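Putative DNA binding protein (Bacteroides thetaiotaomicron VPI-5482, PDB 3HTN) is of unknown function but binds metal ions in a PCC (PPC) domain and may bind DNA. Local coordinates at residues V20-H25 / K30-F35; N84-N89 / N143-E148. One frame throughout, in Å; residues are numbered along the deposited sequence. Where two conformers were deposited one is given.

Contact 1. Residues V20-H25 / K30-F35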
loop_
_atom_site.group_PDB
_atom_site.type_symbol
_atom_site.label_atom_id
_atom_site.label_comp_id
_atom_site.label_asym_id
_atom_site.label_seq_id
_atom_site.Cartn_x
_atom_site.Cartn_y
_atom_site.Cartn_z
ATOM N N VAL A 20 -8.762 10.778 -7.691
ATOM C CA VAL A 20 -8.048 11.793 -8.450
ATOM C C VAL A 20 -7.316 11.150 -9.609
ATOM O O VAL A 20 -6.548 10.212 -9.409
ATOM C CB VAL A 20 -7.074 12.554 -7.564
ATOM C CG1 VAL A 20 -6.350 13.646 -8.345
ATOM C CG2 VAL A 20 -7.830 13.121 -6.367
ATOM N N SER A 21 -7.604 11.645 -10.813
ATOM C CA SER A 21 -6.951 11.230 -12.033
ATOM C C SER A 21 -6.052 12.356 -12.493
ATOM O O SER A 21 -6.522 13.385 -12.956
ATOM C CB SER A 21 -7.986 10.856 -13.080
ATOM O OG SER A 21 -7.343 10.404 -14.241
ATOM N N ILE A 22 -4.751 12.170 -12.338
ATOM C CA ILE A 22 -3.805 13.223 -12.667
ATOM C C ILE A 22 -3.626 13.251 -14.184
ATOM O O ILE A 22 -3.700 12.206 -14.854
ATOM C CB ILE A 22 -2.471 13.001 -11.897
ATOM C CG1 ILE A 22 -2.731 13.063 -10.374
ATOM C CG2 ILE A 22 -1.443 14.029 -12.329
ATOM C CD1 ILE A 22 -1.536 13.006 -9.508
ATOM N N ASN A 23 -3.460 14.460 -14.744
ATOM C CA ASN A 23 -3.262 14.624 -16.175
ATOM C C ASN A 23 -1.949 13.997 -16.594
ATOM O O ASN A 23 -0.977 13.998 -15.839
ATOM C CB ASN A 23 -3.241 16.113 -16.583
ATOM C CG ASN A 23 -4.579 16.798 -16.425
ATOM O OD1 ASN A 23 -5.574 16.177 -16.091
ATOM N ND2 ASN A 23 -4.589 18.118 -16.626
ATOM N N ASN A 24 -1.886 13.502 -17.815
ATOM C CA ASN A 24 -0.662 12.930 -18.305
ATOM C C ASN A 24 0.411 14.018 -18.400
ATOM O O ASN A 24 0.111 15.224 -18.513
ATOM C CB ASN A 24 -0.888 12.310 -19.674
ATOM C CG ASN A 24 0.150 11.271 -20.033
ATOM O OD1 ASN A 24 0.989 10.903 -19.209
ATOM N ND2 ASN A 24 0.108 10.794 -21.283
ATOM N N HIS A 25 1.668 13.599 -18.333
ATOM C CA HIS A 25 2.820 14.496 -18.461
ATOM C C HIS A 25 2.889 15.567 -17.383
ATOM O O HIS A 25 3.489 16.626 -17.586
ATOM C CB HIS A 25 2.842 15.165 -19.846
ATOM C CG HIS A 25 2.652 14.208 -20.967
ATOM N ND1 HIS A 25 3.477 13.125 -21.157
ATOM C CD2 HIS A 25 1.740 14.172 -21.963
ATOM C CE1 HIS A 25 3.089 12.464 -22.231
ATOM N NE2 HIS A 25 2.025 13.070 -22.727
ATOM N N LYS A 30 3.395 17.804 -7.234
ATOM C CA LYS A 30 2.857 19.142 -7.423
ATOM C C LYS A 30 1.330 19.082 -7.579
ATOM O O LYS A 30 0.606 19.867 -6.979
ATOM C CB LYS A 30 3.474 19.775 -8.671
ATOM C CG LYS A 30 3.086 21.241 -8.958
ATOM C CD LYS A 30 3.641 21.700 -10.292
ATOM C CE LYS A 30 3.069 23.064 -10.700
ATOM N NZ LYS A 30 3.546 23.494 -12.061
ATOM N N ALA A 31 0.857 18.156 -8.402
ATOM C CA ALA A 31 -0.570 18.017 -8.640
ATOM C C ALA A 31 -1.324 17.623 -7.379
ATOM O O ALA A 31 -2.378 18.177 -7.069
ATOM C CB ALA A 31 -0.847 17.023 -9.771
ATOM N N LEU A 32 -0.800 16.654 -6.650
ATOM C CA LEU A 32 -1.468 16.239 -5.404
ATOM C C LEU A 32 -1.490 17.351 -4.383
ATOM O O LEU A 32 -2.498 17.526 -3.678
ATOM C CB LEU A 32 -0.839 14.975 -4.831
ATOM C CG LEU A 32 -1.067 13.706 -5.647
ATOM C CD1 LEU A 32 -0.109 12.597 -5.220
ATOM C CD2 LEU A 32 -2.520 13.180 -5.565
ATOM N N ASN A 33 -0.396 18.102 -4.277
ATOM C CA ASN A 33 -0.360 19.261 -3.381
ATOM C C ASN A 33 -1.462 20.234 -3.754
ATOM O O ASN A 33 -2.267 20.633 -2.908
ATOM C CB ASN A 33 1.005 19.975 -3.428
ATOM C CG ASN A 33 2.031 19.344 -2.510
ATOM O OD1 ASN A 33 1.982 19.518 -1.294
ATOM N ND2 ASN A 33 2.981 18.635 -3.088
ATOM N N ALA A 34 -1.530 20.553 -5.043
ATOM C CA ALA A 34 -2.513 21.505 -5.565
ATOM C C ALA A 34 -3.953 21.038 -5.308
ATOM O O ALA A 34 -4.824 21.850 -4.951
ATOM C CB ALA A 34 -2.281 21.718 -7.052
ATOM N N PHE A 35 -4.189 19.735 -5.462
ATOM C CA PHE A 35 -5.485 19.169 -5.178
ATOM C C PHE A 35 -5.901 19.365 -3.723
ATOM O O PHE A 35 -6.992 19.811 -3.439
ATOM C CB PHE A 35 -5.497 17.677 -5.493
ATOM C CG PHE A 35 -6.811 17.072 -5.226
ATOM C CD1 PHE A 35 -7.828 17.268 -6.113
ATOM C CD2 PHE A 35 -7.063 16.387 -4.045
ATOM C CE1 PHE A 35 -9.083 16.777 -5.859
ATOM C CE2 PHE A 35 -8.309 15.920 -3.779
ATOM C CZ PHE A 35 -9.316 16.093 -4.696
#

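Contact 2. Residues N84-N89 / N143-E148. With SO4 (sulfate ion), chain G.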
loop_
_atom_site.group_PDB
_atom_site.type_symbol
_atom_site.label_atom_id
_atom_site.label_comp_id
_atom_site.label_asym_id
_atom_site.label_seq_id
_atom_site.Cartn_x
_atom_site.Cartn_y
_atom_site.Cartn_z
ATOM N N ASN A 84 0.696 10.401 3.375
ATOM C CA ASN A 84 -0.224 11.104 4.235
ATOM C C ASN A 84 -0.205 12.609 4.023
ATOM O O ASN A 84 0.709 13.145 3.406
ATOM C CB ASN A 84 -0.000 10.666 5.690
ATOM C CG ASN A 84 1.394 10.915 6.170
ATOM O OD1 ASN A 84 1.866 12.022 6.059
ATOM N ND2 ASN A 84 2.065 9.881 6.714
ATOM N N ILE A 85 -1.247 13.262 4.536
ATOM C CA ILE A 85 -1.463 14.670 4.381
ATOM C C ILE A 85 -1.549 15.226 5.776
ATOM O O ILE A 85 -2.160 14.624 6.675
ATOM C CB ILE A 85 -2.826 14.976 3.687
ATOM C CG1 ILE A 85 -2.932 14.257 2.328
ATOM C CG2 ILE A 85 -3.045 16.480 3.549
ATOM C CD1 ILE A 85 -4.363 14.086 1.833
ATOM N N SER A 86 -0.940 16.395 5.952
ATOM C CA SER A 86 -0.976 17.126 7.208
ATOM C C SER A 86 -0.763 18.587 6.839
ATOM O O SER A 86 -0.829 18.933 5.654
ATOM C CB SER A 86 0.091 16.565 8.176
ATOM O OG SER A 86 1.385 16.540 7.604
ATOM N N SER A 87 -0.519 19.453 7.822
ATOM C CA SER A 87 -0.163 20.836 7.524
ATOM C C SER A 87 1.141 21.213 8.214
ATOM O O SER A 87 1.506 20.652 9.251
ATOM C CB SER A 87 -1.257 21.825 7.947
ATOM O OG SER A 87 -1.511 21.710 9.333
HETATM N N MSE A 88 1.850 22.144 7.586
HETATM C CA MSE A 88 3.046 22.731 8.159
HETATM C C MSE A 88 3.226 24.143 7.612
HETATM O O MSE A 88 3.045 24.372 6.416
HETATM C CB MSE A 88 4.241 21.851 7.817
HETATM C CG MSE A 88 5.506 22.222 8.481
HETATM SE SE MSE A 88 6.789 20.757 8.430
HETATM C CE MSE A 88 7.528 21.362 10.040
ATOM N N ASN A 89 3.583 25.082 8.490
ATOM C CA ASN A 89 3.868 26.476 8.094
ATOM C C ASN A 89 2.820 27.054 7.142
ATOM O O ASN A 89 3.160 27.545 6.055
ATOM C CB ASN A 89 5.263 26.557 7.456
ATOM N N ASN A 143 10.672 16.371 9.874
ATOM C CA ASN A 143 9.393 16.943 10.239
ATOM C C ASN A 143 8.502 15.834 10.789
ATOM O O ASN A 143 7.996 15.004 10.050
ATOM C CB ASN A 143 8.757 17.565 9.010
ATOM C CG ASN A 143 9.587 18.678 8.447
ATOM O OD1 ASN A 143 10.033 19.541 9.185
ATOM N ND2 ASN A 143 9.763 18.683 7.145
ATOM N N ILE A 144 8.288 15.861 12.095
ATOM C CA ILE A 144 7.604 14.782 12.810
ATOM C C ILE A 144 6.184 15.179 13.174
ATOM O O ILE A 144 5.927 16.324 13.534
ATOM C CB ILE A 144 8.428 14.414 14.102
ATOM C CG1 ILE A 144 9.843 13.934 13.740
ATOM C CG2 ILE A 144 7.751 13.354 14.977
ATOM C CD1 ILE A 144 9.907 12.740 12.826
ATOM N N TYR A 145 5.240 14.255 13.047
ATOM C CA TYR A 145 3.875 14.518 13.451
ATOM C C TYR A 145 3.832 15.213 14.814
ATOM O O TYR A 145 4.527 14.817 15.752
ATOM C CB TYR A 145 3.085 13.218 13.537
ATOM C CG TYR A 145 2.420 12.698 12.301
ATOM C CD1 TYR A 145 1.791 13.547 11.381
ATOM C CD2 TYR A 145 2.259 11.329 12.146
ATOM C CE1 TYR A 145 1.102 13.032 10.294
ATOM C CE2 TYR A 145 1.561 10.814 11.089
ATOM C CZ TYR A 145 0.977 11.681 10.173
ATOM O OH TYR A 145 0.227 11.220 9.126
ATOM N N ASP A 146 2.994 16.238 14.912
ATOM C CA ASP A 146 2.770 16.958 16.159
ATOM C C ASP A 146 1.262 17.067 16.322
ATOM O O ASP A 146 0.607 17.828 15.590
ATOM C CB ASP A 146 3.444 18.313 16.097
ATOM C CG ASP A 146 3.411 19.035 17.417
ATOM O OD1 ASP A 146 2.420 18.876 18.148
ATOM O OD2 ASP A 146 4.379 19.751 17.733
ATOM N N PHE A 147 0.713 16.261 17.230
ATOM C CA PHE A 147 -0.725 16.206 17.428
ATOM C C PHE A 147 -1.211 17.305 18.384
ATOM O O PHE A 147 -2.406 17.453 18.584
ATOM C CB PHE A 147 -1.148 14.826 17.959
ATOM C CG PHE A 147 -0.747 13.650 17.055
ATOM C CD1 PHE A 147 -1.039 13.646 15.693
ATOM C CD2 PHE A 147 -0.083 12.558 17.587
ATOM C CE1 PHE A 147 -0.671 12.565 14.882
ATOM C CE2 PHE A 147 0.277 11.478 16.799
ATOM C CZ PHE A 147 -0.012 11.475 15.438
ATOM N N GLU A 148 -0.299 18.088 18.950
ATOM C CA GLU A 148 -0.645 19.175 19.873
ATOM C C GLU A 148 -0.772 20.546 19.244
ATOM O O GLU A 148 -1.636 21.338 19.658
ATOM C CB GLU A 148 0.418 19.283 20.948
ATOM C CG GLU A 148 0.708 18.012 21.716
ATOM C CD GLU A 148 -0.469 17.514 22.487
ATOM O OE1 GLU A 148 -1.170 18.347 23.113
ATOM O OE2 GLU A 148 -0.698 16.286 22.468
HETATM S S SO4 G . 0.536 24.705 10.459
HETATM O O1 SO4 G . 1.912 25.011 10.939
HETATM O O2 SO4 G . 0.445 25.057 9.019
HETATM O O3 SO4 G . -0.445 25.510 11.186
HETATM O O4 SO4 G . 0.164 23.330 10.792
HETATM O O HOH W 1 -2.183 12.183 8.110
#

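Contact 1. Residues V20-H25 / K30-F35
Ala-31 is the first residue of the helical segment to meet the strand: its CB rests 4.0 Å from Ile-22 CG2, one methyl against another, where the two backbones draw near (CA to CA 7.0 Å). The pair illustrates how a small alanine lets a branched isoleucine come close. Ile-22 is large enough to serve the next residue too. Its CG1 branch stands beside the backbone N and anti to the carbonyl carbon (chi1 -62°), and from there the extended arm carries CD1 to Leu-32, 4.0 Å from Leu-32 CG, the two side chains meeting at about a right angle. The CB of Leu-32 points neither at the strand nor away from it, yet its branch point and CD2 reach the isoleucine; its remaining neighbours include Leu-94 and Leu-96 of strand 91-101. That strand stands four places beyond 17-22 in the antiparallel sheet of the PCC domain, so helix 28-39, the one helix of this chain, touches strands well apart in the sheet, consistent with packing against a curved surface. Here strand and helix run roughly antiparallel, 141° between directions, with segment axes 9.9 Å apart. A turn further along, Phe-35 swings its ring toward Val-20, CG anti to the backbone N (chi1 -179°). Val-20 CG2 sits over the centre of one ring face in a CH-pi contact, 3.8 Å from the centroid of the Phe-35 ring and 12° off the normal, while the rings of Tyr-9, Tyr-11 and Tyr-18 meet the phenylalanine edge-to-face.

Contact 2. Residues N84-N89 / N143-E148
Asn-84 and Tyr-145 approach from opposite directions and meet where the phenol oxygen presses against the amide, Tyr-145 OH lying 3.2 Å from Asn-84 CG. The contact is close but not a hydrogen bond: the angle at ND2 is poor, and amide and ring planes are turned 37° apart. The amide nitrogen is instead spent on Glu-122 of the third subunit, while a water links the hydroxyl to the strand, donating to Ile-85 O and lying 2.8 Å from Tyr-145 OH. Further along, Ser-86 CB comes to the ring edge, 4.2 Å from Tyr-145 CE1. Arg-134 knits this part together, making a cation-pi contact with the tyrosine and a hydrogen bond from NE to Ser-86 OG. Replacing Asn-84 with an alanine is likely to open a gap before the tyrosine hydroxyl and to deprive Glu-122 of the third subunit of its amide donor.

Toward the strand end the fit continues in selenomethionine Met-88, its CG anti to the backbone N (chi1 -172°) and the chain extended beyond; it crosses Asn-143 at about a right angle, bringing CE to 3.2 Å from Asn-143 OD1, while Asn-143 ND2 turns to Tyr-93 OH. Beyond lies the looser side. Ser-87 OG donates to O4 of a sulfate at 2.7 Å, and Asn-89 N adds a weak bond to O1; the ion, probably from the crystallisation liquor, is also held by Glu-90 N, Ser-133 OG and Arg-131 NH2. In segment 143-148, Asp-146 OD1 accepts Glu-148 N at 2.9 Å, an Asx turn. Strand 143-146 of the C-terminal beta hairpin crosses strand 84-88 at 92°, with Asn-84 beside metal-binding His-95, consistent with a PCC-domain trimer whose metal site lies near the third subunit.

In the fold
Both contacts reach the same antiparallel nine-strand sheet, through strands 17-22 and 76-88, yet they touch different partners: a helix in contact 1, the two-strand C-terminal hairpin in contact 2. Their centres are 21 Å apart and their nearest atoms about 7 Å, so they do not meet. Contact 1 is interior, all its touching residues buried, and is purely apolar across the segments. Contact 2 is also largely buried but lies farther from the chain's centre, with two partly exposed residues; it mixes polar groups, an aromatic ring and a water, with a sulfate nearby and the third subunit alongside. Chemistry thus follows place: hydrocarbon fills the core, while amide and hydroxyl meet near His-95.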